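Transcriptional regulator (Streptococcus pneumoniae, PDB 2GNP) is of unknown function but, as a predicted transcriptional regulator with a putative sugar-binding domain, probably responds to a sugar-type effector. Local coordinates at residues H167-L170 / D171-T174. Residues are numbered along the deposited sequence; the frame is centred on the assembly and turned at random.
Sequences HQWL and DMLT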
loop_
_atom_site.group_PDB
_atom_site.type_symbol
_atom_site.label_atom_id
_atom_site.label_comp_id
_atom_site.label_asym_id
_atom_site.label_seq_id
_atom_site.Cartn_x
_atom_site.Cartn_y
_atom_site.Cartn_z
ATOM N N HIS A 167 7.136 -2.875 15.044
ATOM C CA HIS A 167 8.599 -2.693 15.000
ATOM C C HIS A 167 9.132 -1.526 14.155
ATOM O O HIS A 167 9.936 -0.716 14.655
ATOM C CB HIS A 167 9.277 -3.995 14.541
ATOM C CG HIS A 167 10.763 -3.899 14.466
ATOM N ND1 HIS A 167 11.554 -3.848 15.590
ATOM C CD2 HIS A 167 11.604 -3.844 13.402
ATOM C CE1 HIS A 167 12.825 -3.768 15.224
ATOM N NE2 HIS A 167 12.880 -3.741 13.902
ATOM N N GLN A 168 8.701 -1.458 12.887
ATOM C CA GLN A 168 9.182 -0.438 11.935
ATOM C C GLN A 168 8.881 1.001 12.392
ATOM O O GLN A 168 9.550 1.950 11.974
ATOM C CB GLN A 168 8.609 -0.704 10.528
ATOM C CG GLN A 168 8.769 -2.173 10.076
ATOM C CD GLN A 168 10.161 -2.473 9.500
ATOM O OE1 GLN A 168 11.170 -1.839 9.868
ATOM N NE2 GLN A 168 10.217 -3.457 8.586
ATOM N N TRP A 169 7.933 1.114 13.321
ATOM C CA TRP A 169 7.395 2.402 13.794
ATOM C C TRP A 169 7.951 2.889 15.119
ATOM O O TRP A 169 7.583 3.979 15.603
ATOM C CB TRP A 169 5.865 2.337 13.846
ATOM C CG TRP A 169 5.300 2.270 12.473
ATOM C CD1 TRP A 169 4.880 1.141 11.796
ATOM C CD2 TRP A 169 5.153 3.367 11.560
ATOM N NE1 TRP A 169 4.456 1.491 10.532
ATOM C CE2 TRP A 169 4.621 2.840 10.355
ATOM C CE3 TRP A 169 5.414 4.741 11.653
ATOM C CZ2 TRP A 169 4.330 3.646 9.234
ATOM C CZ3 TRP A 169 5.090 5.566 10.544
ATOM C CH2 TRP A 169 4.553 4.985 9.341
ATOM N N LEU A 170 8.838 2.091 15.713
ATOM C CA LEU A 170 9.335 2.338 17.054
ATOM C C LEU A 170 9.985 3.699 17.318
ATOM O O LEU A 170 9.895 4.213 18.445
ATOM C CB LEU A 170 10.301 1.213 17.466
ATOM C CG LEU A 170 9.773 0.176 18.469
ATOM C CD1 LEU A 170 8.299 -0.114 18.423
ATOM C CD2 LEU A 170 10.531 -1.127 18.393
ATOM N N ASP A 171 10.668 4.272 16.340
ATOM C CA ASP A 171 11.202 5.625 16.607
ATOM C C ASP A 171 10.444 6.733 15.887
ATOM O O ASP A 171 10.868 7.906 15.878
ATOM C CB ASP A 171 12.707 5.715 16.334
ATOM C CG ASP A 171 13.554 5.303 17.565
ATOM O OD1 ASP A 171 13.816 4.085 17.722
ATOM O OD2 ASP A 171 13.950 6.202 18.365
HETATM N N MSE A 172 9.314 6.366 15.297
HETATM C CA MSE A 172 8.467 7.336 14.631
HETATM C C MSE A 172 7.239 7.709 15.500
HETATM O O MSE A 172 6.915 8.905 15.672
HETATM C CB MSE A 172 8.055 6.803 13.264
HETATM C CG MSE A 172 7.278 7.825 12.405
HETATM SE SE MSE A 172 8.224 9.569 12.196
HETATM C CE MSE A 172 9.745 8.914 11.153
ATOM N N LEU A 173 6.582 6.695 16.055
ATOM C CA LEU A 173 5.470 6.894 16.977
ATOM C C LEU A 173 5.926 6.868 18.432
ATOM O O LEU A 173 6.873 6.143 18.787
ATOM C CB LEU A 173 4.405 5.804 16.770
ATOM C CG LEU A 173 3.851 5.576 15.344
ATOM C CD1 LEU A 173 2.887 4.412 15.331
ATOM C CD2 LEU A 173 3.153 6.890 14.804
ATOM N N THR A 174 5.239 7.643 19.274
ATOM C CA THR A 174 5.564 7.699 20.702
ATOM C C THR A 174 4.944 6.504 21.450
ATOM O O THR A 174 4.038 5.843 20.944
ATOM C CB THR A 174 5.083 9.010 21.342
ATOM O OG1 THR A 174 3.657 8.989 21.468
ATOM C CG2 THR A 174 5.496 10.210 20.461
HETATM O O HOH W 1 10.917 3.829 13.635
#
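W169 accepts two backbone hydrogen bonds at its carbonyl oxygen and meets the side chain of M172 with its indole edge. The bond from L173 N to W169 O is 2.9 Å long and nearly straight, with an N-H...O angle of 172°. It comes in close to the line of the C=O bond. The second bond, from M172 N to W169 O, is 3.0 Å and more bent, with the donor above the carbonyl plane. The first closes an alpha turn from W169 to L173, and the second a shorter turn to M172.

The selenomethionine M172 lies near the ring plane, with its CG 3.7 Å from W169 CZ3. Its CG lies anti to the backbone N (chi1 -174°), which lays the CB-CG bond along the benzo edge of the ring. The chain then bends at chi2 and chi3 and carries SE away. L173 lies against W169 CB, with its CD1 3.9 Å from that atom.

A type I beta turn from H167 to L170 overlaps the alpha turn, closed by L170 N on H167 O. One water ties the two halves together. It donates to Q168 O and accepts from D171 N at 2.8 Å.

F194 packs edge-to-face with W169. F178 of helix 175-183 touches W169, L170 and L173. T174 is the N-cap of that helix, its N bonded to the carboxylate of D177. The segment links helix 163-167 to helix 175-183.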